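Local coordinates for protein 6-aminohexanoate-dimer hydrolase (Bacillus anthracis, PDB 4GB7) that probably hydrolyses the amide bond of the linear 6-aminohexanoate dimer, a nylon by-product, as a putative serine hydrolase of the beta-lactamase clan, at residues A351-S354 / W359-P362; D336-Q341 / G367-L372; L141-T146 / I353-Q358; D187-V192 / G343-G348; G376-I381 / N408-I413. All blocks are in the same frame, centred on the assembly; numbering follows the deposited sequence.

Interaction 1 of 5, residues A351-S354 / W359-P362; sequences ASIS and WWIP
Ser354 and Ile361 are a hydrogen-bonded pair of the small antiparallel hairpin made by strands 354-356 and 359-361. Ser354 N donates to Ile361 O at 2.9 Å with a nearly straight N-H...O angle (177°), and Ile361 N returns the bond to Ser354 O, also at 2.9 Å. This is the tight end. The two side chains leave on the same face, CB of Ser354 lying 4.2 Å from CB of Ile361, and Ile361 packs beyond on Ile337 and Val340. Just before the pair, Ile353 CA comes within 3.5 Å of Ile361 O, a CA-H...O contact. On the other face Ile353 CG2 meets the Trp360 indole at its edge, in the ring plane, 3.9 Å from CE3; with chi1 at -62°, CG2 lies anti to the backbone N of Ile353. Trp360 is held further by Tyr355 and Tyr249.

The hairpin frays toward Ser352 and Pro362, where no direct bond joins the segments. A water bridges them instead, 2.8 Å from Ser352 OG and donating to Pro362 O at 2.6 Å, while Ser352 O is taken by His363 ND1.

Buried polar groups are thus paired protein to protein: the backbone atoms by each other, and Ser354 OG by Glu344 O. At the exposed end the hydroxyl of Ser352 is linked to Pro362 O through a water, a join that depends on solvent.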
# COMPACT_ATOMS: atom_id res chain seq x y z
N ALA A 351 15.69 16.30 1.66
CA ALA A 351 15.09 15.35 0.67
C ALA A 351 14.08 16.04 -0.25
O ALA A 351 13.29 16.88 0.18
CB ALA A 351 14.44 14.15 1.36
N SER A 352 14.10 15.67 -1.53
CA SER A 352 13.16 16.23 -2.50
C SER A 352 11.81 15.52 -2.49
O SER A 352 10.83 16.05 -3.03
CB SER A 352 13.73 16.16 -3.91
OG SER A 352 14.18 14.85 -4.16
N ILE A 353 11.79 14.35 -1.85
CA ILE A 353 10.58 13.51 -1.65
C ILE A 353 9.95 13.86 -0.31
O ILE A 353 10.65 14.06 0.69
CB ILE A 353 10.94 11.99 -1.67
CG1 ILE A 353 11.51 11.63 -3.04
CG2 ILE A 353 9.72 11.10 -1.37
CD1 ILE A 353 12.14 10.23 -3.04
N SER A 354 8.63 13.96 -0.30
CA SER A 354 7.88 14.22 0.91
C SER A 354 6.91 13.09 1.16
O SER A 354 6.75 12.21 0.32
CB SER A 354 7.11 15.53 0.83
OG SER A 354 7.95 16.63 0.63
N TRP A 359 0.81 8.76 2.03
CA TRP A 359 1.22 8.87 0.60
C TRP A 359 2.62 9.50 0.41
O TRP A 359 3.02 10.44 1.10
CB TRP A 359 0.23 9.74 -0.17
CG TRP A 359 -1.11 9.12 -0.32
CD1 TRP A 359 -2.21 9.25 0.54
CD2 TRP A 359 -1.58 8.35 -1.43
NE1 TRP A 359 -3.26 8.57 0.06
CE2 TRP A 359 -2.95 8.00 -1.14
CE3 TRP A 359 -1.00 7.86 -2.62
CZ2 TRP A 359 -3.71 7.20 -1.97
CZ3 TRP A 359 -1.78 7.08 -3.45
CH2 TRP A 359 -3.12 6.76 -3.13
N TRP A 360 3.37 8.96 -0.55
CA TRP A 360 4.63 9.53 -1.01
C TRP A 360 4.37 10.59 -2.06
O TRP A 360 3.48 10.43 -2.93
CB TRP A 360 5.55 8.48 -1.63
CG TRP A 360 5.87 7.31 -0.72
CD1 TRP A 360 5.11 6.19 -0.50
CD2 TRP A 360 7.05 7.16 0.16
NE1 TRP A 360 5.72 5.36 0.40
CE2 TRP A 360 6.90 5.89 0.83
CE3 TRP A 360 8.18 7.94 0.43
CZ2 TRP A 360 7.82 5.42 1.73
CZ3 TRP A 360 9.14 7.44 1.30
CH2 TRP A 360 8.96 6.22 1.95
N ILE A 361 5.16 11.66 -2.00
CA ILE A 361 5.05 12.78 -2.92
C ILE A 361 6.43 13.03 -3.48
O ILE A 361 7.26 13.68 -2.81
CB ILE A 361 4.53 14.05 -2.19
CG1 ILE A 361 3.21 13.76 -1.51
CG2 ILE A 361 4.43 15.21 -3.15
CD1 ILE A 361 2.87 14.72 -0.40
N PRO A 362 6.71 12.47 -4.67
CA PRO A 362 8.06 12.55 -5.22
C PRO A 362 8.50 13.93 -5.70
O PRO A 362 9.66 14.12 -6.00
CB PRO A 362 7.99 11.60 -6.45
CG PRO A 362 6.54 11.58 -6.85
CD PRO A 362 5.84 11.61 -5.50
O HOH W 1 12.28 13.99 -6.03

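Interaction 2 of 5, residues D336-Q341 / G367-L372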
# COMPACT_ATOMS: atom_id res chain seq x y z
N ASP A 336 -4.73 18.11 0.05
CA ASP A 336 -3.62 18.31 0.99
C ASP A 336 -2.31 17.73 0.45
O ASP A 336 -1.25 18.33 0.61
CB ASP A 336 -3.93 17.71 2.35
CG ASP A 336 -5.00 18.49 3.10
OD1 ASP A 336 -5.46 19.53 2.60
OD2 ASP A 336 -5.41 18.03 4.21
N ILE A 337 -2.40 16.59 -0.22
CA ILE A 337 -1.25 16.00 -0.82
C ILE A 337 -0.67 16.89 -1.90
O ILE A 337 0.55 17.13 -1.94
CB ILE A 337 -1.55 14.61 -1.37
CG1 ILE A 337 -1.76 13.63 -0.21
CG2 ILE A 337 -0.44 14.17 -2.29
CD1 ILE A 337 -2.51 12.35 -0.59
N LYS A 338 -1.54 17.39 -2.77
CA LYS A 338 -1.10 18.22 -3.90
C LYS A 338 -0.53 19.56 -3.47
O LYS A 338 0.27 20.13 -4.16
CB LYS A 338 -2.21 18.32 -4.95
CG LYS A 338 -2.47 16.94 -5.59
CD LYS A 338 -3.47 16.98 -6.74
CE LYS A 338 -4.87 17.32 -6.26
NZ LYS A 338 -5.90 17.12 -7.32
N ASN A 339 -0.89 20.02 -2.29
CA ASN A 339 -0.31 21.26 -1.72
C ASN A 339 0.99 21.09 -0.92
O ASN A 339 1.53 22.08 -0.41
CB ASN A 339 -1.39 21.93 -0.83
CG ASN A 339 -2.49 22.57 -1.63
OD1 ASN A 339 -2.31 22.96 -2.79
ND2 ASN A 339 -3.65 22.68 -1.02
N VAL A 340 1.51 19.85 -0.81
CA VAL A 340 2.78 19.62 -0.12
C VAL A 340 3.94 20.09 -1.02
O VAL A 340 4.20 19.48 -2.06
CB VAL A 340 2.99 18.15 0.38
CG1 VAL A 340 4.35 17.93 1.04
CG2 VAL A 340 1.92 17.76 1.38
N GLN A 341 4.63 21.16 -0.60
CA GLN A 341 5.75 21.69 -1.40
C GLN A 341 7.07 21.00 -1.09
O GLN A 341 7.20 20.37 -0.04
CB GLN A 341 5.90 23.19 -1.17
CG GLN A 341 4.63 23.93 -1.56
CD GLN A 341 4.90 25.34 -1.98
OE1 GLN A 341 4.98 26.23 -1.15
NE2 GLN A 341 5.03 25.55 -3.29
N GLY A 367 3.58 16.24 -10.79
CA GLY A 367 2.86 16.47 -9.54
C GLY A 367 2.25 15.14 -9.05
O GLY A 367 1.22 15.15 -8.34
N ALA A 368 2.89 14.00 -9.40
CA ALA A 368 2.31 12.67 -9.06
C ALA A 368 2.41 12.39 -7.59
O ALA A 368 3.26 12.95 -6.89
CB ALA A 368 2.90 11.55 -9.90
N PHE A 369 1.56 11.52 -7.11
CA PHE A 369 1.68 11.02 -5.78
C PHE A 369 1.44 9.50 -5.85
O PHE A 369 0.84 9.00 -6.79
CB PHE A 369 0.78 11.79 -4.76
CG PHE A 369 -0.70 11.78 -5.08
CD1 PHE A 369 -1.23 12.66 -6.00
CD2 PHE A 369 -1.55 10.89 -4.47
CE1 PHE A 369 -2.58 12.69 -6.30
CE2 PHE A 369 -2.91 10.88 -4.77
CZ PHE A 369 -3.44 11.76 -5.69
N GLU A 370 1.98 8.78 -4.90
CA GLU A 370 1.99 7.35 -5.01
C GLU A 370 2.10 6.67 -3.66
O GLU A 370 2.52 7.28 -2.66
CB GLU A 370 3.15 6.89 -5.91
CG GLU A 370 4.56 7.26 -5.42
CD GLU A 370 5.71 6.98 -6.33
OE1 GLU A 370 5.52 6.32 -7.35
OE2 GLU A 370 6.86 7.37 -5.98
N VAL A 371 1.71 5.41 -3.63
CA VAL A 371 2.03 4.49 -2.53
C VAL A 371 2.79 3.31 -3.09
O VAL A 371 2.50 2.85 -4.20
CB VAL A 371 0.78 4.16 -1.66
CG1 VAL A 371 -0.30 3.49 -2.55
CG2 VAL A 371 1.18 3.33 -0.43
N LEU A 372 3.76 2.84 -2.31
CA LEU A 372 4.73 1.84 -2.77
C LEU A 372 4.62 0.69 -1.81
O LEU A 372 4.30 0.90 -0.62
CB LEU A 372 6.13 2.43 -2.71
CG LEU A 372 6.34 3.63 -3.64
CD1 LEU A 372 7.59 4.43 -3.21
CD2 LEU A 372 6.43 3.17 -5.08
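Ile337 and Phe369 cross at about a right angle, the isoleucine reaching out of the last turn of helix 332-338 and the phenylalanine rising from the start of strand 369-373. The touching branch is the CG2 methyl. It lies 3.6 Å from Phe369 CB and 3.7 Å from Phe369 CG, then 4.1 Å from both CD1 and CD2 of the same ring. The methyl therefore sits beside the CB-CG bond, equally far from both ortho carbons, and approaches the ring plane obliquely. Two torsions bring this about. In Ile337 CG2 is anti to the backbone N (chi1 -71°), while Phe369 CG takes the crowded position between its own N and carbonyl carbon (chi1 58°), which swings the ring past the methyl and leaves its CB-CG end to take the contact.

Lys338 adds a looser touch from the next position: the aliphatic part of its chain passes the ring, CG being 4.3 Å from Phe369 CE1, also obliquely. Its ammonium NZ goes on to bond Asn320 OD1, so the lysine covers the ring with methylenes and keeps its charge at the surface.

Purely apolar, the contact is one corner of a larger cluster. Trp359 of strand 359-361 meets Phe369 edge-to-face, and Ile337 touches both Trp359 and Ile361. Phe369 pairs through its backbone with Ile381. Helix 332-338 packs here against strand 369-373, at one end of the five-stranded sheet, and against the adjoining hairpin.

Interaction 3 of 5, residues L141-T146 / I353-Q358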
# COMPACT_ATOMS: atom_id res chain seq x y z
N LEU A 141 0.80 -0.87 0.09
CA LEU A 141 -0.31 -0.19 -0.58
C LEU A 141 -1.53 -0.10 0.35
O LEU A 141 -2.28 0.81 0.21
CB LEU A 141 -0.72 -0.83 -1.88
CG LEU A 141 0.06 -0.41 -3.12
CD1 LEU A 141 1.51 -0.10 -2.96
CD2 LEU A 141 -0.23 -1.33 -4.29
N ALA A 142 -1.70 -1.06 1.26
CA ALA A 142 -2.75 -1.00 2.25
C ALA A 142 -2.81 0.26 3.03
O ALA A 142 -3.92 0.66 3.50
CB ALA A 142 -2.60 -2.18 3.24
N LYS A 143 -1.68 0.92 3.23
CA LYS A 143 -1.67 2.01 4.22
C LYS A 143 -2.63 3.16 3.88
O LYS A 143 -3.19 3.82 4.78
CB LYS A 143 -0.25 2.56 4.36
CG LYS A 143 0.70 1.56 4.99
CD LYS A 143 2.08 2.12 5.23
CE LYS A 143 2.94 1.23 6.14
NZ LYS A 143 3.39 -0.07 5.55
N VAL A 144 -2.82 3.40 2.59
CA VAL A 144 -3.65 4.52 2.13
C VAL A 144 -5.13 4.33 2.49
O VAL A 144 -5.84 5.28 2.63
CB VAL A 144 -3.43 4.85 0.65
CG1 VAL A 144 -1.97 5.28 0.43
CG2 VAL A 144 -3.87 3.72 -0.30
N PHE A 145 -5.55 3.09 2.68
CA PHE A 145 -6.93 2.78 3.10
C PHE A 145 -7.14 3.15 4.53
O PHE A 145 -8.18 3.75 4.84
CB PHE A 145 -7.23 1.31 2.81
CG PHE A 145 -7.31 1.04 1.33
CD1 PHE A 145 -8.47 1.23 0.65
CD2 PHE A 145 -6.20 0.63 0.65
CE1 PHE A 145 -8.53 1.04 -0.72
CE2 PHE A 145 -6.23 0.42 -0.70
CZ PHE A 145 -7.40 0.63 -1.39
N THR A 146 -6.20 2.79 5.41
CA THR A 146 -6.24 3.26 6.79
C THR A 146 -6.19 4.77 6.85
O THR A 146 -7.00 5.40 7.58
CB THR A 146 -5.12 2.62 7.63
OG1 THR A 146 -5.44 1.24 7.80
CG2 THR A 146 -4.96 3.28 9.01
N ILE A 353 11.79 14.35 -1.85
CA ILE A 353 10.58 13.51 -1.65
C ILE A 353 9.95 13.86 -0.31
O ILE A 353 10.65 14.06 0.69
CB ILE A 353 10.94 11.99 -1.67
CG1 ILE A 353 11.51 11.63 -3.04
CG2 ILE A 353 9.72 11.10 -1.37
CD1 ILE A 353 12.14 10.23 -3.04
N SER A 354 8.63 13.96 -0.30
CA SER A 354 7.88 14.22 0.91
C SER A 354 6.91 13.09 1.16
O SER A 354 6.75 12.21 0.32
CB SER A 354 7.11 15.53 0.83
OG SER A 354 7.95 16.63 0.63
N TYR A 355 6.27 13.13 2.33
CA TYR A 355 5.32 12.09 2.71
C TYR A 355 4.23 12.73 3.57
O TYR A 355 4.55 13.44 4.53
CB TYR A 355 6.01 11.03 3.51
CG TYR A 355 5.20 9.79 3.85
CD1 TYR A 355 4.31 9.77 4.91
CD2 TYR A 355 5.34 8.61 3.08
CE1 TYR A 355 3.63 8.60 5.26
CE2 TYR A 355 4.64 7.45 3.41
CZ TYR A 355 3.76 7.46 4.47
OH TYR A 355 3.13 6.30 4.84
N HIS A 356 2.98 12.46 3.24
CA HIS A 356 1.85 13.05 3.95
C HIS A 356 0.68 12.09 3.94
O HIS A 356 0.28 11.60 2.88
CB HIS A 356 1.46 14.38 3.29
CG HIS A 356 0.53 15.25 4.13
ND1 HIS A 356 0.46 15.17 5.48
CD2 HIS A 356 -0.32 16.26 3.76
CE1 HIS A 356 -0.43 16.06 5.94
NE2 HIS A 356 -0.90 16.75 4.89
N ASN A 357 0.14 11.78 5.12
CA ASN A 357 -1.09 11.01 5.25
C ASN A 357 -1.10 9.67 4.51
O ASN A 357 -2.08 9.27 3.87
CB ASN A 357 -2.28 11.91 4.81
CG ASN A 357 -2.44 13.12 5.72
OD1 ASN A 357 -2.10 13.05 6.91
ND2 ASN A 357 -2.93 14.24 5.16
N GLN A 358 0.02 8.97 4.64
CA GLN A 358 0.25 7.63 4.12
C GLN A 358 0.63 7.58 2.64
O GLN A 358 0.79 6.49 2.09
CB GLN A 358 -0.86 6.63 4.47
CG GLN A 358 -1.26 6.61 5.97
CD GLN A 358 -0.19 5.98 6.86
OE1 GLN A 358 -0.10 4.76 6.99
NE2 GLN A 358 0.61 6.83 7.54
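Gln358 OE1 lies against the aliphatic chain of Lys143, 3.4 Å from Lys143 CB and 3.8 Å from Lys143 CD, with the two side chains nearly perpendicular. The glutamine's own methylenes rest on the helix backbone, CG coming 3.6 Å from Lys143 O. The glutamine chain is folded at chi2 (-72°), which turns its amide oxygen in against the lysine's CB. Beside them Val144 CG1 presses on the backbone, 3.4 Å from Gln358 O. Tyr355 only brushes the group, its OH 4.3 Å from Lys143 CD.

Lys143 is probably the lysine of the SxxK motif of the serine beta-lactamase and penicillin-binding protein fold, near the N-terminal end of helix 143-155, with Ser140 as the matching serine. Its chain stays straight until chi4, where it bends, and its NZ leads away from Gln358 to hydrogen bonds with Ser140 OG, Asn251 OD1 and Ser300 O. A bound nitrate ion lies about 5 Å from the lysine side chain.

Both polar ends of Gln358 are gripped from a second shell: OE1 by Thr254 OG1, of helix 251-265, and NE2 by Met186 O. Gln358 also stands with Asn357 in the turn between strands 354-356 and 359-361, both at positive phi as in a type I' turn. Asp187 OD1 in turn receives Asn357 N and His356 ND1, holding the turn to the end of helix 182-186.

Interaction 4 of 5, residues D187-V192 / G343-G348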
# COMPACT_ATOMS: atom_id res chain seq x y z
N ASP A 187 1.71 10.96 9.23
CA ASP A 187 2.87 11.45 8.50
C ASP A 187 4.15 10.64 8.72
O ASP A 187 5.24 11.08 8.28
CB ASP A 187 3.11 12.94 8.85
CG ASP A 187 2.03 13.86 8.26
OD1 ASP A 187 1.45 13.48 7.23
OD2 ASP A 187 1.74 14.91 8.87
N MSE A 188 4.06 9.50 9.41
CA MSE A 188 5.21 8.65 9.63
C MSE A 188 6.34 9.43 10.35
O MSE A 188 7.48 9.39 9.98
CB MSE A 188 5.68 8.03 8.31
CG MSE A 188 4.78 6.94 7.87
SE MSE A 188 4.56 5.45 8.97
CE MSE A 188 3.85 4.25 7.62
N GLN A 189 5.98 10.16 11.39
CA GLN A 189 6.94 10.90 12.17
C GLN A 189 7.12 10.33 13.61
O GLN A 189 7.52 11.06 14.54
CB GLN A 189 6.56 12.36 12.18
CG GLN A 189 6.71 13.06 10.85
CD GLN A 189 6.11 14.43 10.85
OE1 GLN A 189 5.39 14.80 11.78
NE2 GLN A 189 6.42 15.21 9.84
N VAL A 190 6.88 9.04 13.75
CA VAL A 190 7.05 8.32 15.01
C VAL A 190 8.22 7.36 14.87
O VAL A 190 8.21 6.42 14.01
CB VAL A 190 5.74 7.58 15.38
CG1 VAL A 190 5.88 6.96 16.74
CG2 VAL A 190 4.51 8.55 15.30
N SER A 191 9.24 7.61 15.69
CA SER A 191 10.54 6.92 15.57
C SER A 191 10.59 5.82 16.63
O SER A 191 10.67 6.11 17.85
CB SER A 191 11.68 7.91 15.73
OG SER A 191 11.79 8.82 14.65
N VAL A 192 10.56 4.59 16.17
CA VAL A 192 10.42 3.45 17.03
C VAL A 192 11.26 2.29 16.52
O VAL A 192 11.37 2.06 15.30
CB VAL A 192 8.93 3.01 17.06
CG1 VAL A 192 8.75 1.55 17.37
CG2 VAL A 192 8.12 3.89 18.03
N GLY A 343 10.39 20.40 0.38
CA GLY A 343 10.91 20.86 1.67
C GLY A 343 9.94 20.77 2.83
O GLY A 343 10.33 20.97 4.03
N GLU A 344 8.68 20.52 2.51
CA GLU A 344 7.64 20.33 3.54
C GLU A 344 7.41 18.84 3.68
O GLU A 344 7.29 18.13 2.65
CB GLU A 344 6.31 20.98 3.15
CG GLU A 344 6.39 22.49 3.00
CD GLU A 344 5.08 23.11 2.55
OE1 GLU A 344 4.22 22.44 1.92
OE2 GLU A 344 4.94 24.32 2.84
N LEU A 345 7.36 18.38 4.93
CA LEU A 345 7.14 16.96 5.24
C LEU A 345 8.14 16.10 4.47
O LEU A 345 7.78 15.06 3.92
CB LEU A 345 5.68 16.55 4.94
CG LEU A 345 4.61 17.25 5.79
CD1 LEU A 345 3.21 16.99 5.26
CD2 LEU A 345 4.75 16.87 7.26
N ALA A 346 9.40 16.53 4.48
CA ALA A 346 10.45 15.83 3.73
C ALA A 346 10.75 14.51 4.41
O ALA A 346 10.58 14.38 5.62
CB ALA A 346 11.72 16.65 3.66
N ILE A 347 11.21 13.54 3.64
CA ILE A 347 11.51 12.22 4.18
C ILE A 347 12.90 12.17 4.87
O ILE A 347 13.28 11.15 5.45
CB ILE A 347 11.32 11.09 3.15
CG1 ILE A 347 12.26 11.23 1.95
CG2 ILE A 347 9.87 11.03 2.78
CD1 ILE A 347 12.33 10.01 1.05
N GLY A 348 13.62 13.28 4.83
CA GLY A 348 14.91 13.39 5.50
C GLY A 348 15.47 14.77 5.22
O GLY A 348 14.92 15.51 4.41
O HOH W 2 8.45 14.45 7.39
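A single leucine methyl, CD2 of Leu345, meets two polar side-chain ends and no apolar one from residues 187-192. Gln189 NE2 comes within 3.5 Å of it, and Asp187 OD2 lies 3.9 Å away. Leu345 projects toward the other segment from a loop residue at positive phi, its side chain set nearly perpendicular to the glutamine and slanting past the aspartate. Gln189 reaches it with its chain extended beyond CG (chi2 170°).

The polar link between the segments runs through one water. It accepts from Gln189 NE2 at a long 3.3 Å and donates to Ala346 O at 2.8 Å.

Behind the contact, residues 187-189 close helix 182-186 with a Schellman motif: selenomethionine Met188 is the C-prime residue at positive phi, and Gln189 N returns to Gln184 O. Asp187, the first residue past the helix, has its carboxylate well occupied, OD1 by the turn at His356 and Asn357, and OD2 by Gln183 NE2.

Leu345 thus makes no more than a van der Waals contact on the OD2 side, while the carboxylate's charge is probably balanced by the hydrogen-bond donors from other residues. The glutamine's polar link to the loop runs through water, by a long bond.

Interaction 5 of 5, residues G376-I381 / N408-I413; sequences GQTLYI and NMYIDI
Tyr410, on helix 402-417, reaches across to strand 377-382 and over the face of Tyr380 with its edge. Its CB already makes contact, a CH-pi interaction over the face of Tyr380 with CB 4.0 Å from the centroid of that ring. Further out, Tyr410 CD2 comes down on the same face, off-centre toward the rim, 3.6 Å from Tyr380 CD1. The edge of Tyr410 thus points at the face of Tyr380 in a tilted edge-to-face pair, with ring centroids 4.9 Å apart and planes at 51°. The next atom, Tyr410 CE2, lies near the CG end of the Tyr380 ring and also reaches Thr378, 4.1 Å from its CG2. At the tip, Tyr410 OH is joined to the strand through a water, which lies 3.0 Å from this OH and 2.6 Å from Thr378 OG1; His391 ND1 gives the hydroxyl a second partner, from the neighbouring strand.

The two tyrosines slide past each other in opposite directions, so Tyr380 ends near the helix. Its CG is anti to the backbone N (chi1 175°), which carries the hydroxyl out to the flank of Ile411 CG1. There Tyr380 OH binds Asn364 ND2 and a second water, 2.7 Å away, which also donates weakly to Tyr410 O. Each hydroxyl has a side-chain partner and a water, while the rings pack between.

The axes of segments 377-381 and 408-413 approach to 10.8 Å, at 41°. This is the C-terminal helix packed on one face of the five-stranded antiparallel sheet, as in the alpha/beta domain of serine beta-lactamases and penicillin-binding proteins.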
# COMPACT_ATOMS: atom_id res chain seq x y z
N GLY A 376 7.75 -4.92 -5.42
CA GLY A 376 7.39 -4.24 -6.65
C GLY A 376 5.92 -3.90 -6.81
O GLY A 376 5.36 -4.00 -7.92
N GLN A 377 5.34 -3.33 -5.75
CA GLN A 377 4.00 -2.82 -5.82
C GLN A 377 3.93 -1.32 -5.87
O GLN A 377 4.64 -0.63 -5.12
CB GLN A 377 3.13 -3.28 -4.64
CG GLN A 377 3.50 -4.59 -3.97
CD GLN A 377 3.65 -5.74 -4.90
OE1 GLN A 377 2.97 -5.81 -5.92
NE2 GLN A 377 4.50 -6.69 -4.54
N THR A 378 3.05 -0.80 -6.71
CA THR A 378 2.86 0.64 -6.80
C THR A 378 1.41 0.96 -7.17
O THR A 378 0.84 0.34 -8.07
CB THR A 378 3.76 1.29 -7.88
OG1 THR A 378 5.14 0.97 -7.64
CG2 THR A 378 3.60 2.84 -7.90
N LEU A 379 0.86 1.94 -6.45
CA LEU A 379 -0.29 2.71 -6.95
C LEU A 379 0.18 4.11 -7.20
O LEU A 379 0.59 4.83 -6.25
CB LEU A 379 -1.45 2.73 -5.94
CG LEU A 379 -2.66 3.56 -6.32
CD1 LEU A 379 -3.35 3.19 -7.64
CD2 LEU A 379 -3.65 3.52 -5.14
N TYR A 380 0.08 4.55 -8.42
CA TYR A 380 0.69 5.84 -8.88
C TYR A 380 -0.41 6.69 -9.54
O TYR A 380 -1.11 6.24 -10.47
CB TYR A 380 1.80 5.53 -9.87
CG TYR A 380 2.46 6.73 -10.55
CD1 TYR A 380 3.60 7.34 -10.00
CD2 TYR A 380 1.98 7.22 -11.75
CE1 TYR A 380 4.21 8.43 -10.63
CE2 TYR A 380 2.59 8.30 -12.38
CZ TYR A 380 3.73 8.88 -11.83
OH TYR A 380 4.35 9.94 -12.45
N ILE A 381 -0.58 7.93 -9.06
CA ILE A 381 -1.62 8.80 -9.56
C ILE A 381 -0.96 10.06 -10.09
O ILE A 381 -0.23 10.75 -9.34
CB ILE A 381 -2.62 9.16 -8.44
CG1 ILE A 381 -3.19 7.82 -7.82
CG2 ILE A 381 -3.69 10.11 -8.99
CD1 ILE A 381 -4.09 8.04 -6.68
N ASN A 408 10.47 6.78 -13.83
CA ASN A 408 10.67 7.54 -15.03
C ASN A 408 9.77 7.01 -16.17
O ASN A 408 9.25 7.80 -16.95
CB ASN A 408 12.13 7.50 -15.45
CG ASN A 408 12.96 8.54 -14.69
OD1 ASN A 408 12.83 9.74 -14.99
ND2 ASN A 408 13.76 8.09 -13.68
N MSE A 409 9.60 5.70 -16.26
CA MSE A 409 8.73 5.08 -17.28
C MSE A 409 7.29 5.58 -17.13
O MSE A 409 6.58 5.82 -18.13
CB MSE A 409 8.77 3.57 -17.08
CG MSE A 409 7.90 2.72 -17.96
SE MSE A 409 8.17 0.93 -17.27
CE MSE A 409 6.74 0.91 -15.99
N TYR A 410 6.84 5.79 -15.89
CA TYR A 410 5.46 6.27 -15.71
C TYR A 410 5.27 7.68 -16.30
O TYR A 410 4.22 8.01 -16.85
CB TYR A 410 5.09 6.28 -14.25
CG TYR A 410 5.12 4.95 -13.53
CD1 TYR A 410 5.06 3.74 -14.18
CD2 TYR A 410 5.25 4.93 -12.18
CE1 TYR A 410 5.12 2.55 -13.47
CE2 TYR A 410 5.29 3.77 -11.47
CZ TYR A 410 5.25 2.55 -12.13
OH TYR A 410 5.30 1.38 -11.36
N ILE A 411 6.28 8.52 -16.17
CA ILE A 411 6.29 9.84 -16.79
C ILE A 411 6.27 9.73 -18.32
O ILE A 411 5.46 10.39 -19.00
CB ILE A 411 7.47 10.70 -16.30
CG1 ILE A 411 7.43 10.91 -14.78
CG2 ILE A 411 7.43 12.05 -17.05
CD1 ILE A 411 8.65 11.58 -14.16
N ASP A 412 7.13 8.89 -18.89
CA ASP A 412 7.13 8.70 -20.30
C ASP A 412 5.83 8.14 -20.86
O ASP A 412 5.38 8.58 -21.93
CB ASP A 412 8.29 7.82 -20.73
CG ASP A 412 9.65 8.51 -20.58
OD1 ASP A 412 9.73 9.78 -20.52
OD2 ASP A 412 10.65 7.77 -20.56
N ILE A 413 5.23 7.18 -20.15
CA ILE A 413 3.92 6.69 -20.55
C ILE A 413 2.88 7.82 -20.57
O ILE A 413 2.13 7.97 -21.51
CB ILE A 413 3.43 5.48 -19.71
CG1 ILE A 413 4.33 4.28 -19.93
CG2 ILE A 413 1.93 5.19 -20.02
CD1 ILE A 413 4.14 3.17 -18.91
O HOH W 3 7.04 1.99 -9.05
O HOH W 4 3.36 10.29 -14.98

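In the fold
Interactions 1 and 2 lie close, centres about 7 Å apart, and interaction 1 falls wholly within the chain between the two segments of interaction 2. Hairpin 354-356/359-361 joins interactions 1 and 3, which share Ile353 and Ser354; its Trp360 N bonds Glu370 O, tying it to strand 369-373. Interactions 2 and 5 meet on the five-stranded sheet, through neighbouring strands 369-373 and 377-382. Along the sequence interaction 4, which reaches interaction 3 through Asp187 and His356, lies between its two segments, and interaction 5 comes last, about 23 Å from interaction 4 between centres. The C-terminal helix, sheet and hairpin thus form a continuous path to helix 143-155 and its probable SxxK lysine.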